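Local structure of cytosolic phospholipase A2 delta (Homo sapiens, 5IZ5) at residues V444-L449 / E521-F526; S450-A455 / F487-V492; A410-E415 / A433-S438; W369-L374 / P464-L469. The protein hydrolyses glycerophospholipids at the sn-2 position in a calcium-dependent manner, releasing a fatty acid, with a preference for linoleic acid there. The protein carries 3 engineered substitutions. All blocks are in the same frame, centred on the assembly; numbering follows the deposited sequence.

Interaction 1: residues V444-L449 / E521-F526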
loop_
_atom_site.group_PDB
_atom_site.type_symbol
_atom_site.label_atom_id
_atom_site.label_comp_id
_atom_site.label_asym_id
_atom_site.label_seq_id
_atom_site.Cartn_x
_atom_site.Cartn_y
_atom_site.Cartn_z
ATOM N N VAL B 444 -17.924 -17.706 7.010
ATOM C CA VAL B 444 -17.541 -16.893 5.866
ATOM C C VAL B 444 -18.416 -15.642 5.854
ATOM O O VAL B 444 -19.644 -15.736 5.907
ATOM C CB VAL B 444 -17.709 -17.678 4.539
ATOM C CG1 VAL B 444 -17.581 -16.760 3.327
ATOM C CG2 VAL B 444 -16.684 -18.801 4.460
ATOM N N MET B 445 -17.777 -14.479 5.782
ATOM C CA MET B 445 -18.469 -13.200 5.840
ATOM C C MET B 445 -18.314 -12.519 4.490
ATOM O O MET B 445 -17.309 -11.855 4.230
ATOM C CB MET B 445 -17.881 -12.339 6.960
ATOM C CG MET B 445 -18.699 -11.107 7.321
ATOM S SD MET B 445 -20.454 -11.428 7.616
ATOM C CE MET B 445 -20.388 -12.820 8.740
ATOM N N ASP B 446 -19.312 -12.691 3.625
ATOM C CA ASP B 446 -19.187 -12.290 2.227
ATOM C C ASP B 446 -19.514 -10.808 2.024
ATOM O O ASP B 446 -20.491 -10.458 1.369
ATOM C CB ASP B 446 -20.075 -13.178 1.343
ATOM C CG ASP B 446 -19.640 -13.182 -0.116
ATOM O OD1 ASP B 446 -18.735 -12.397 -0.492
ATOM O OD2 ASP B 446 -20.208 -13.981 -0.893
ATOM N N GLN B 447 -18.685 -9.948 2.601
ATOM C CA GLN B 447 -18.797 -8.508 2.436
ATOM C C GLN B 447 -17.470 -8.013 1.893
ATOM O O GLN B 447 -16.420 -8.590 2.180
ATOM C CB GLN B 447 -19.111 -7.829 3.774
ATOM C CG GLN B 447 -20.511 -8.119 4.290
ATOM C CD GLN B 447 -20.741 -7.644 5.718
ATOM O OE1 GLN B 447 -19.812 -7.253 6.424
ATOM N NE2 GLN B 447 -21.994 -7.675 6.150
ATOM N N LYS B 448 -17.523 -6.943 1.113
ATOM C CA LYS B 448 -16.337 -6.403 0.463
ATOM C C LYS B 448 -16.220 -4.913 0.700
ATOM O O LYS B 448 -17.220 -4.237 0.932
ATOM C CB LYS B 448 -16.390 -6.696 -1.032
ATOM C CG LYS B 448 -16.506 -8.180 -1.348
ATOM C CD LYS B 448 -16.512 -8.439 -2.845
ATOM C CE LYS B 448 -16.922 -9.847 -3.237
ATOM N NZ LYS B 448 -16.760 -10.869 -2.171
ATOM N N LEU B 449 -14.994 -4.404 0.625
ATOM C CA LEU B 449 -14.740 -2.987 0.829
ATOM C C LEU B 449 -15.587 -2.114 -0.098
ATOM O O LEU B 449 -16.093 -1.079 0.322
ATOM C CB LEU B 449 -13.252 -2.666 0.642
ATOM C CG LEU B 449 -12.836 -1.194 0.754
ATOM C CD1 LEU B 449 -13.327 -0.562 2.047
ATOM C CD2 LEU B 449 -11.322 -1.072 0.651
ATOM N N GLU B 521 -12.509 -9.032 -6.521
ATOM C CA GLU B 521 -12.293 -8.347 -5.248
ATOM C C GLU B 521 -12.429 -9.353 -4.116
ATOM O O GLU B 521 -13.379 -10.119 -4.087
ATOM C CB GLU B 521 -13.303 -7.214 -5.047
ATOM C CG GLU B 521 -13.060 -6.390 -3.784
ATOM C CD GLU B 521 -14.082 -5.285 -3.568
ATOM O OE1 GLU B 521 -15.041 -5.181 -4.360
ATOM O OE2 GLU B 521 -13.927 -4.516 -2.594
ATOM N N PRO B 522 -11.468 -9.366 -3.184
ATOM C CA PRO B 522 -11.584 -10.343 -2.113
ATOM C C PRO B 522 -12.600 -9.964 -1.041
ATOM O O PRO B 522 -13.013 -8.817 -0.930
ATOM C CB PRO B 522 -10.187 -10.363 -1.507
ATOM C CG PRO B 522 -9.654 -9.001 -1.771
ATOM C CD PRO B 522 -10.212 -8.606 -3.105
ATOM N N ARG B 523 -12.986 -10.975 -0.282
ATOM C CA ARG B 523 -13.734 -10.844 0.954
ATOM C C ARG B 523 -12.976 -9.899 1.901
ATOM O O ARG B 523 -11.746 -9.876 1.891
ATOM C CB ARG B 523 -13.834 -12.240 1.580
ATOM C CG ARG B 523 -15.156 -12.576 2.198
ATOM C CD ARG B 523 -15.449 -14.065 2.143
ATOM N NE ARG B 523 -14.562 -14.887 2.977
ATOM C CZ ARG B 523 -13.744 -15.848 2.532
ATOM N NH1 ARG B 523 -13.635 -16.129 1.235
ATOM N NH2 ARG B 523 -13.014 -16.542 3.397
ATOM N N ILE B 524 -13.699 -9.135 2.722
ATOM C CA ILE B 524 -13.063 -8.102 3.547
ATOM C C ILE B 524 -12.066 -8.640 4.583
ATOM O O ILE B 524 -11.120 -7.936 4.937
ATOM C CB ILE B 524 -14.083 -7.144 4.231
ATOM C CG1 ILE B 524 -13.333 -5.941 4.825
ATOM C CG2 ILE B 524 -14.893 -7.862 5.298
ATOM C CD1 ILE B 524 -13.846 -4.600 4.382
ATOM N N CYS B 525 -12.248 -9.880 5.033
ATOM C CA CYS B 525 -11.291 -10.493 5.958
ATOM C C CYS B 525 -9.861 -10.498 5.410
ATOM O O CYS B 525 -8.914 -10.463 6.188
ATOM C CB CYS B 525 -11.709 -11.917 6.346
ATOM S SG CYS B 525 -11.795 -13.113 4.991
ATOM N N PHE B 526 -9.706 -10.522 4.085
ATOM C CA PHE B 526 -8.380 -10.489 3.467
ATOM C C PHE B 526 -7.739 -9.121 3.581
ATOM O O PHE B 526 -6.523 -9.024 3.689
ATOM C CB PHE B 526 -8.419 -10.974 2.009
ATOM C CG PHE B 526 -8.712 -12.433 1.892
ATOM C CD1 PHE B 526 -7.692 -13.374 1.986
ATOM C CD2 PHE B 526 -10.019 -12.877 1.748
ATOM C CE1 PHE B 526 -7.972 -14.731 1.919
ATOM C CE2 PHE B 526 -10.305 -14.228 1.674
ATOM C CZ PHE B 526 -9.283 -15.154 1.763
HETATM O O HOH W 1 -14.715 -11.501 5.413
HETATM O O HOH W 2 -12.799 -6.256 0.295
#

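Interaction 2: residues S450-A455 / F487-V492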
loop_
_atom_site.group_PDB
_atom_site.type_symbol
_atom_site.label_atom_id
_atom_site.label_comp_id
_atom_site.label_asym_id
_atom_site.label_seq_id
_atom_site.Cartn_x
_atom_site.Cartn_y
_atom_site.Cartn_z
ATOM N N SER B 450 -15.734 -2.530 -1.352
ATOM C CA SER B 450 -16.535 -1.782 -2.321
ATOM C C SER B 450 -18.002 -1.673 -1.894
ATOM O O SER B 450 -18.652 -0.680 -2.187
ATOM C CB SER B 450 -16.452 -2.427 -3.706
ATOM O OG SER B 450 -16.984 -3.734 -3.697
ATOM N N GLY B 451 -18.503 -2.695 -1.207
ATOM C CA GLY B 451 -19.865 -2.703 -0.676
ATOM C C GLY B 451 -20.130 -1.655 0.391
ATOM O O GLY B 451 -21.290 -1.329 0.671
ATOM N N GLN B 452 -19.060 -1.109 0.973
ATOM C CA GLN B 452 -19.172 -0.045 1.968
ATOM C C GLN B 452 -19.612 1.299 1.377
ATOM O O GLN B 452 -20.010 2.192 2.117
ATOM C CB GLN B 452 -17.847 0.131 2.722
ATOM C CG GLN B 452 -17.425 -1.105 3.503
ATOM C CD GLN B 452 -16.221 -0.871 4.397
ATOM O OE1 GLN B 452 -15.722 0.248 4.529
ATOM N NE2 GLN B 452 -15.746 -1.937 5.018
ATOM N N ARG B 453 -19.543 1.445 0.055
ATOM C CA ARG B 453 -20.085 2.634 -0.608
ATOM C C ARG B 453 -21.573 2.847 -0.304
ATOM O O ARG B 453 -22.033 3.985 -0.253
ATOM C CB ARG B 453 -19.855 2.571 -2.121
ATOM C CG ARG B 453 -18.396 2.781 -2.503
ATOM C CD ARG B 453 -18.215 3.101 -3.976
ATOM N NE ARG B 453 -18.518 1.955 -4.830
ATOM C CZ ARG B 453 -17.626 1.086 -5.311
ATOM N NH1 ARG B 453 -16.329 1.190 -5.023
ATOM N NH2 ARG B 453 -18.046 0.091 -6.088
ATOM N N ALA B 454 -22.312 1.759 -0.086
ATOM C CA ALA B 454 -23.727 1.853 0.269
ATOM C C ALA B 454 -23.925 2.588 1.596
ATOM O O ALA B 454 -24.902 3.313 1.760
ATOM C CB ALA B 454 -24.362 0.469 0.321
ATOM N N ALA B 455 -22.984 2.425 2.524
ATOM C CA ALA B 455 -23.013 3.136 3.809
ATOM C C ALA B 455 -22.777 4.641 3.690
ATOM O O ALA B 455 -22.933 5.373 4.669
ATOM C CB ALA B 455 -21.987 2.536 4.754
ATOM N N PHE B 487 -6.790 3.046 2.143
ATOM C CA PHE B 487 -7.962 2.339 1.616
ATOM C C PHE B 487 -9.250 3.051 2.033
ATOM O O PHE B 487 -9.430 3.385 3.211
ATOM C CB PHE B 487 -8.049 0.909 2.168
ATOM C CG PHE B 487 -6.926 0.008 1.737
ATOM C CD1 PHE B 487 -7.177 -1.082 0.915
ATOM C CD2 PHE B 487 -5.618 0.235 2.163
ATOM C CE1 PHE B 487 -6.147 -1.928 0.522
ATOM C CE2 PHE B 487 -4.580 -0.608 1.774
ATOM C CZ PHE B 487 -4.844 -1.688 0.952
ATOM N N SER B 488 -10.150 3.259 1.073
ATOM C CA SER B 488 -11.516 3.707 1.366
ATOM C C SER B 488 -12.493 2.982 0.442
ATOM O O SER B 488 -12.068 2.333 -0.515
ATOM C CB SER B 488 -11.646 5.221 1.175
ATOM O OG SER B 488 -12.000 5.542 -0.158
ATOM N N PRO B 489 -13.809 3.101 0.711
ATOM C CA PRO B 489 -14.790 2.495 -0.193
ATOM C C PRO B 489 -14.767 3.060 -1.614
ATOM O O PRO B 489 -15.248 2.397 -2.531
ATOM C CB PRO B 489 -16.131 2.806 0.482
ATOM C CG PRO B 489 -15.790 3.042 1.916
ATOM C CD PRO B 489 -14.464 3.732 1.867
ATOM N N TYR B 490 -14.216 4.258 -1.791
ATOM C CA TYR B 490 -14.100 4.881 -3.106
ATOM C C TYR B 490 -12.770 4.619 -3.807
ATOM O O TYR B 490 -12.748 4.444 -5.026
ATOM C CB TYR B 490 -14.328 6.398 -3.014
ATOM C CG TYR B 490 -15.693 6.783 -2.491
ATOM C CD1 TYR B 490 -16.850 6.213 -3.017
ATOM C CD2 TYR B 490 -15.832 7.732 -1.482
ATOM C CE1 TYR B 490 -18.099 6.567 -2.547
ATOM C CE2 TYR B 490 -17.082 8.085 -0.998
ATOM C CZ TYR B 490 -18.209 7.502 -1.535
ATOM O OH TYR B 490 -19.451 7.847 -1.071
ATOM N N GLU B 491 -11.661 4.613 -3.071
ATOM C CA GLU B 491 -10.379 4.363 -3.711
ATOM C C GLU B 491 -9.261 3.917 -2.773
ATOM O O GLU B 491 -9.283 4.182 -1.564
ATOM C CB GLU B 491 -9.926 5.580 -4.532
ATOM C CG GLU B 491 -9.910 6.897 -3.790
ATOM C CD GLU B 491 -9.327 8.043 -4.605
ATOM O OE1 GLU B 491 -9.295 7.962 -5.850
ATOM O OE2 GLU B 491 -8.903 9.040 -3.991
ATOM N N VAL B 492 -8.299 3.223 -3.378
ATOM C CA VAL B 492 -7.144 2.662 -2.706
ATOM C C VAL B 492 -5.918 3.166 -3.449
ATOM O O VAL B 492 -5.850 3.068 -4.678
ATOM C CB VAL B 492 -7.170 1.123 -2.764
ATOM C CG1 VAL B 492 -5.926 0.543 -2.115
ATOM C CG2 VAL B 492 -8.426 0.573 -2.092
HETATM O O HOH W 3 -21.398 6.120 -1.524
#

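Interaction 3: residues A410-E415 / A433-S438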
loop_
_atom_site.group_PDB
_atom_site.type_symbol
_atom_site.label_atom_id
_atom_site.label_comp_id
_atom_site.label_asym_id
_atom_site.label_seq_id
_atom_site.Cartn_x
_atom_site.Cartn_y
_atom_site.Cartn_z
ATOM N N ALA B 410 -10.511 -28.051 7.821
ATOM C CA ALA B 410 -10.677 -28.588 6.471
ATOM C C ALA B 410 -11.097 -27.496 5.480
ATOM O O ALA B 410 -10.575 -27.431 4.363
ATOM C CB ALA B 410 -11.701 -29.708 6.472
ATOM N N SER B 411 -12.023 -26.634 5.898
ATOM C CA SER B 411 -12.467 -25.510 5.066
ATOM C C SER B 411 -11.323 -24.561 4.753
ATOM O O SER B 411 -11.234 -24.067 3.630
ATOM C CB SER B 411 -13.597 -24.728 5.742
ATOM O OG SER B 411 -14.681 -25.587 6.015
ATOM N N TYR B 412 -10.454 -24.295 5.730
ATOM C CA TYR B 412 -9.310 -23.430 5.469
ATOM C C TYR B 412 -8.449 -24.038 4.375
ATOM O O TYR B 412 -8.058 -23.363 3.411
ATOM C CB TYR B 412 -8.416 -23.214 6.706
ATOM C CG TYR B 412 -9.005 -22.503 7.898
ATOM C CD1 TYR B 412 -10.188 -21.766 7.809
ATOM C CD2 TYR B 412 -8.344 -22.545 9.126
ATOM C CE1 TYR B 412 -10.701 -21.116 8.915
ATOM C CE2 TYR B 412 -8.849 -21.895 10.233
ATOM C CZ TYR B 412 -10.025 -21.178 10.118
ATOM O OH TYR B 412 -10.539 -20.537 11.213
ATOM N N ARG B 413 -8.144 -25.318 4.539
ATOM C CA ARG B 413 -7.277 -26.016 3.609
ATOM C C ARG B 413 -7.862 -26.030 2.206
ATOM O O ARG B 413 -7.161 -25.749 1.232
ATOM C CB ARG B 413 -7.035 -27.450 4.085
ATOM C CG ARG B 413 -6.072 -28.226 3.198
ATOM C CD ARG B 413 -4.787 -27.459 2.981
ATOM N NE ARG B 413 -3.622 -28.250 3.374
ATOM C CZ ARG B 413 -2.825 -28.919 2.551
ATOM N NH1 ARG B 413 -3.030 -28.929 1.248
ATOM N NH2 ARG B 413 -1.802 -29.590 3.046
ATOM N N ARG B 414 -9.151 -26.338 2.126
ATOM C CA ARG B 414 -9.855 -26.416 0.866
ATOM C C ARG B 414 -9.817 -25.066 0.182
ATOM O O ARG B 414 -9.486 -24.986 -0.998
ATOM C CB ARG B 414 -11.294 -26.872 1.077
ATOM C CG ARG B 414 -11.467 -28.368 1.139
ATOM C CD ARG B 414 -12.925 -28.763 1.022
ATOM N NE ARG B 414 -13.765 -28.042 1.980
ATOM C CZ ARG B 414 -14.138 -28.503 3.175
ATOM N NH1 ARG B 414 -13.770 -29.707 3.602
ATOM N NH2 ARG B 414 -14.897 -27.748 3.957
ATOM N N GLU B 415 -10.103 -24.003 0.931
ATOM C CA GLU B 415 -10.085 -22.667 0.352
ATOM C C GLU B 415 -8.689 -22.278 -0.127
ATOM O O GLU B 415 -8.541 -21.728 -1.220
ATOM C CB GLU B 415 -10.638 -21.611 1.317
ATOM C CG GLU B 415 -10.499 -20.193 0.766
ATOM C CD GLU B 415 -11.493 -19.191 1.345
ATOM O OE1 GLU B 415 -11.515 -18.046 0.853
ATOM O OE2 GLU B 415 -12.238 -19.520 2.287
ATOM N N ALA B 433 -6.207 -14.300 7.560
ATOM C CA ALA B 433 -7.506 -13.835 7.081
ATOM C C ALA B 433 -8.619 -14.793 7.449
ATOM O O ALA B 433 -9.656 -14.370 7.961
ATOM C CB ALA B 433 -7.475 -13.623 5.579
ATOM N N LEU B 434 -8.395 -16.086 7.222
ATOM C CA LEU B 434 -9.436 -17.089 7.448
ATOM C C LEU B 434 -9.675 -17.327 8.935
ATOM O O LEU B 434 -10.807 -17.491 9.380
ATOM C CB LEU B 434 -9.082 -18.405 6.750
ATOM C CG LEU B 434 -8.853 -18.339 5.234
ATOM C CD1 LEU B 434 -8.380 -19.685 4.712
ATOM C CD2 LEU B 434 -10.110 -17.897 4.509
ATOM N N VAL B 435 -8.591 -17.348 9.697
ATOM C CA VAL B 435 -8.659 -17.535 11.132
ATOM C C VAL B 435 -9.319 -16.343 11.826
ATOM O O VAL B 435 -10.206 -16.518 12.663
ATOM C CB VAL B 435 -7.241 -17.757 11.687
ATOM C CG1 VAL B 435 -7.190 -17.551 13.195
ATOM C CG2 VAL B 435 -6.747 -19.142 11.294
ATOM N N LEU B 436 -8.881 -15.143 11.467
ATOM C CA LEU B 436 -9.471 -13.923 11.993
ATOM C C LEU B 436 -10.964 -13.881 11.678
ATOM O O LEU B 436 -11.773 -13.581 12.553
ATOM C CB LEU B 436 -8.777 -12.695 11.406
ATOM C CG LEU B 436 -9.345 -11.335 11.794
ATOM C CD1 LEU B 436 -9.284 -11.128 13.303
ATOM C CD2 LEU B 436 -8.601 -10.228 11.066
ATOM N N GLU B 437 -11.319 -14.216 10.438
ATOM C CA GLU B 437 -12.719 -14.269 10.030
ATOM C C GLU B 437 -13.517 -15.213 10.920
ATOM O O GLU B 437 -14.618 -14.881 11.351
ATOM C CB GLU B 437 -12.846 -14.708 8.569
ATOM C CG GLU B 437 -14.263 -14.633 8.021
ATOM C CD GLU B 437 -14.355 -15.042 6.565
ATOM O OE1 GLU B 437 -13.851 -16.127 6.207
ATOM O OE2 GLU B 437 -14.928 -14.273 5.768
ATOM N N SER B 438 -12.958 -16.394 11.171
ATOM C CA SER B 438 -13.577 -17.387 12.056
ATOM C C SER B 438 -13.769 -16.866 13.495
ATOM O O SER B 438 -14.787 -17.147 14.134
ATOM C CB SER B 438 -12.739 -18.686 12.064
ATOM O OG SER B 438 -13.031 -19.499 10.940
#

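Interaction 4: residues W369-L374 / P464-L469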
loop_
_atom_site.group_PDB
_atom_site.type_symbol
_atom_site.label_atom_id
_atom_site.label_comp_id
_atom_site.label_asym_id
_atom_site.label_seq_id
_atom_site.Cartn_x
_atom_site.Cartn_y
_atom_site.Cartn_z
ATOM N N TRP B 369 -11.105 -3.721 12.452
ATOM C CA TRP B 369 -12.083 -4.789 12.653
ATOM C C TRP B 369 -13.435 -4.206 13.043
ATOM O O TRP B 369 -14.475 -4.664 12.567
ATOM C CB TRP B 369 -11.636 -5.785 13.733
ATOM C CG TRP B 369 -10.262 -6.363 13.528
ATOM C CD1 TRP B 369 -9.508 -6.321 12.389
ATOM C CD2 TRP B 369 -9.497 -7.093 14.490
ATOM N NE1 TRP B 369 -8.304 -6.951 12.592
ATOM C CE2 TRP B 369 -8.277 -7.443 13.871
ATOM C CE3 TRP B 369 -9.721 -7.473 15.827
ATOM C CZ2 TRP B 369 -7.284 -8.164 14.537
ATOM C CZ3 TRP B 369 -8.733 -8.186 16.492
ATOM C CH2 TRP B 369 -7.525 -8.524 15.845
ATOM N N THR B 370 -13.411 -3.211 13.927
ATOM C CA THR B 370 -14.622 -2.502 14.327
ATOM C C THR B 370 -15.229 -1.817 13.109
ATOM O O THR B 370 -16.427 -1.957 12.834
ATOM C CB THR B 370 -14.313 -1.435 15.393
ATOM O OG1 THR B 370 -13.619 -2.039 16.486
ATOM C CG2 THR B 370 -15.593 -0.781 15.916
ATOM N N MET B 371 -14.379 -1.102 12.378
ATOM C CA MET B 371 -14.798 -0.360 11.202
ATOM C C MET B 371 -15.423 -1.284 10.163
ATOM O O MET B 371 -16.511 -1.015 9.658
ATOM C CB MET B 371 -13.609 0.391 10.590
ATOM C CG MET B 371 -13.072 1.494 11.485
ATOM S SD MET B 371 -11.463 2.109 10.969
ATOM C CE MET B 371 -11.889 2.881 9.407
ATOM N N ALA B 372 -14.742 -2.382 9.863
ATOM C CA ALA B 372 -15.210 -3.311 8.841
ATOM C C ALA B 372 -16.559 -3.921 9.205
ATOM O O ALA B 372 -17.464 -3.989 8.375
ATOM C CB ALA B 372 -14.185 -4.407 8.616
ATOM N N HIS B 373 -16.698 -4.368 10.445
ATOM C CA HIS B 373 -17.963 -4.938 10.882
ATOM C C HIS B 373 -19.110 -3.927 10.755
ATOM O O HIS B 373 -20.172 -4.244 10.216
ATOM C CB HIS B 373 -17.878 -5.427 12.323
ATOM C CG HIS B 373 -19.166 -6.001 12.829
ATOM N ND1 HIS B 373 -19.733 -5.624 14.026
ATOM C CD2 HIS B 373 -20.011 -6.904 12.279
ATOM C CE1 HIS B 373 -20.865 -6.284 14.201
ATOM N NE2 HIS B 373 -21.057 -7.068 13.155
ATOM N N LEU B 374 -18.889 -2.718 11.252
ATOM C CA LEU B 374 -19.935 -1.699 11.250
ATOM C C LEU B 374 -20.335 -1.279 9.845
ATOM O O LEU B 374 -21.527 -1.203 9.537
ATOM C CB LEU B 374 -19.500 -0.470 12.045
ATOM C CG LEU B 374 -19.402 -0.677 13.560
ATOM C CD1 LEU B 374 -18.815 0.565 14.210
ATOM C CD2 LEU B 374 -20.755 -1.020 14.175
ATOM N N PRO B 464 -14.897 6.011 5.935
ATOM C CA PRO B 464 -13.891 5.207 6.620
ATOM C C PRO B 464 -12.580 5.126 5.841
ATOM O O PRO B 464 -12.586 4.901 4.628
ATOM C CB PRO B 464 -14.551 3.838 6.706
ATOM C CG PRO B 464 -15.391 3.763 5.486
ATOM C CD PRO B 464 -15.811 5.170 5.146
ATOM N N LEU B 465 -11.467 5.313 6.543
ATOM C CA LEU B 465 -10.138 5.298 5.940
ATOM C C LEU B 465 -9.250 4.286 6.671
ATOM O O LEU B 465 -8.981 4.426 7.868
ATOM C CB LEU B 465 -9.526 6.697 6.001
ATOM C CG LEU B 465 -10.290 7.752 5.179
ATOM C CD1 LEU B 465 -10.017 9.164 5.673
ATOM C CD2 LEU B 465 -9.960 7.631 3.698
ATOM N N TYR B 466 -8.813 3.259 5.950
ATOM C CA TYR B 466 -8.000 2.197 6.521
ATOM C C TYR B 466 -6.584 2.340 5.964
ATOM O O TYR B 466 -6.410 2.550 4.754
ATOM C CB TYR B 466 -8.554 0.822 6.141
ATOM C CG TYR B 466 -10.055 0.601 6.320
ATOM C CD1 TYR B 466 -10.547 -0.163 7.375
ATOM C CD2 TYR B 466 -10.974 1.105 5.400
ATOM C CE1 TYR B 466 -11.906 -0.403 7.532
ATOM C CE2 TYR B 466 -12.342 0.876 5.551
ATOM C CZ TYR B 466 -12.803 0.119 6.615
ATOM O OH TYR B 466 -14.154 -0.132 6.777
ATOM N N LEU B 467 -5.572 2.220 6.828
ATOM C CA LEU B 467 -4.177 2.453 6.398
ATOM C C LEU B 467 -3.279 1.221 6.476
ATOM O O LEU B 467 -3.443 0.353 7.343
ATOM C CB LEU B 467 -3.524 3.577 7.211
ATOM C CG LEU B 467 -3.302 4.995 6.665
ATOM C CD1 LEU B 467 -3.951 5.290 5.326
ATOM C CD2 LEU B 467 -3.748 6.007 7.706
ATOM N N SER B 468 -2.331 1.170 5.541
ATOM C CA SER B 468 -1.241 0.214 5.564
ATOM C C SER B 468 0.024 0.844 4.993
ATOM O O SER B 468 -0.032 1.872 4.339
ATOM C CB SER B 468 -1.610 -0.994 4.718
ATOM O OG SER B 468 -1.624 -0.625 3.354
ATOM N N LEU B 469 1.163 0.205 5.226
ATOM C CA LEU B 469 2.455 0.655 4.696
ATOM C C LEU B 469 2.945 -0.298 3.626
ATOM O O LEU B 469 2.915 -1.507 3.837
ATOM C CB LEU B 469 3.502 0.696 5.820
ATOM C CG LEU B 469 3.392 1.834 6.856
ATOM C CD1 LEU B 469 4.364 1.645 8.014
ATOM C CD2 LEU B 469 3.613 3.188 6.196
#

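Interaction 1: residues V444-L449 / E521-F526
One direct backbone hydrogen bond joins the two segments: Ile524 N donates to Gln447 O at 2.8 Å, with an N-H...O angle of 144°. Two waters add backbone bridges beside it, one donating to Met445 O while accepting from Cys525 N, the other donating to Pro522 O while accepting from Leu449 N. Among the charged groups, Lys448 NZ turns back to Asp446 OD1 at 3.0 Å, a salt bridge within its own segment, while its methylenes run antiparallel alongside Glu521, with Lys448 CB 3.6 Å from Glu521 OE2. The carboxylate is held by Ser450 through OE1. Val444 CG1 packs over one face of the Arg523 guanidinium, 3.6 Å from NE, the two side chains crossing at about a right angle; from within its own segment Phe526 CE2 also lies over that group, offset toward the rim. Apolar contact is lighter: with its CG1 anti to the backbone N (chi1 -168°), Ile524 carries CD1 to Leu449 CB at 4.3 Å. The Arg523 head forms salt bridges to Glu437 of helix 428-441 and Glu415 of helix 406-422, so this near-surface contact ties the loop before strand 463-471 and the start of helix 524-531 to both helices.

Interaction 2: residues S450-A455 / F487-V492
The backbones come closest where the 3-10 segment through 450-453 meets the loop between strands 482-487 and 492-494, with the CA atoms of Ser450 and Pro489 5.1 Å apart. Arg453 supplies the direct polar link: its NH1 donates to Pro489 O at 3.0 Å, meeting the carbonyl almost head-on (C=O...N angle 171°) although the oxygen lies 23° out of the guanidinium plane. A bend at chi3 (-69°) turns the guanidinium back so that NH1 reaches this oxygen, beside which CG and CD also lie, and Ser450 O stands over the centre of one guanidinium face. Arg453 CD touches Tyr490 CD1 at 3.5 Å. Water 3 joins Tyr490 OH to Arg453 O. On the other flank the Pro489 ring packs against Gln452, Pro489 CG to Gln452 CB 3.7 Å. NH1 also forms a salt bridge with Glu504, so a leucine in place of Arg453 would probably leave both that carboxylate and the Pro489 carbonyl without their donor. Within the loop, Ser488 OG accepts from Tyr490 N at 3.0 Å, making an ST turn, and from Glu491 N at 3.1 Å, making an ST motif. The backbone bond from Ser488 N to Glu491 O closes the tight connection of a beta hairpin whose strands extend the mixed sheet of the catalytic domain.

Interaction 3: residues A410-E415 / A433-S438
Tyr412 leaves its helix with CG anti to the carbonyl carbon (chi1 -64°), a setting that sends the phenol across to helix 433-438, where Ser438 has OG placed likewise. The two hydroxyls are hydrogen-bonded, Tyr412 OH to Ser438 OG at 2.7 Å; the serine oxygen lies at the ring edge, in its plane. Leu434 runs past the tyrosine in the opposite direction, and its CB makes an off-centre CH-pi contact, 4.1 Å from the Tyr412 ring centroid and 30° off the normal. The Val435 and Tyr412 side chains cross at about a right angle, Val435 CG2 coming 3.6 Å from Tyr412 CE2. One turn on, Glu415 reaches out in an extended chain, bringing OE2 to 3.5 Å from Leu434 CD2. Its carboxylate has Arg523 as partner, and because Glu437 shares that arginine, repulsion between the two acids would be expected to ease. Phe404 and Phe593 also touch Tyr412. The axes of segments 410-415 and 433-438 approach to 10.8 Å with their directions 143° apart, a spacing consistent with the large tyrosine between them. This is the packing of a helical hairpin, in which consecutive helices 406-422 and 428-441 run roughly antiparallel within the catalytic domain.

Interaction 4: residues W369-L374 / P464-L469
Met371 makes nearly all of the close contact, laying its end over the Tyr466 ring while its CB touches the rim. The methyl is the tight point: CE stands 3.9 Å from the Tyr466 ring centroid and 16° off the normal, a CH-pi contact over the face. The sulfur is more distant, 4.8 Å from that centroid and oblique at 35°, completing a Met-aromatic contact. A turn at chi3 (67°) bends the chain end, and CE also lies 3.6 Å from Leu465 O and 3.9 Å from Pro464 CB. Closer to the helix backbone, Met371 CB meets Tyr466 CE1 at 3.6 Å. The loose part is at Ala372: its N lies near the ring plane, 3.9 Å from Tyr466 OH, with no hydrogen bond. Even this side is buried. The phenol finds its polar partner in Gln452, and Trp531 stacks on its ring. A serine at Tyr466 would probably open a gap beside the Met371 methyl and leave the Gln452 amide without its hydroxyl partner. With no hydrogen bond crossing between them, segments 369-374, on the helix that follows the nucleophile Ser365, and 464-469 are held together by dispersion and weak CH-pi forces; the Met371 side chain lies about 10 Å from that of Ser365.

In the fold
All four contacts belong to the catalytic domain, but their chemistry changes with depth. Interaction 4, the deepest, is an apolar helix-on-strand contact; interaction 1, a surface contact, relies on backbone, water and charged groups. Interactions 2 and 3 are buried yet each keeps one direct polar bond across. The loop between helix 428-441 and strand 463-471 supplies segments to both 1 and 2, which also meet through Glu521 and Ser450. One segment each of interactions 2 and 4, 487-492 and 464-469, joins the mixed sheet, where Phe487 N bonds to Tyr466 O; Gln452 and Tyr466 link them again. Interaction 3 joins interaction 1 through the Glu437-Arg523 salt bridge and touches interaction 4 by packing of Leu436 on Trp369.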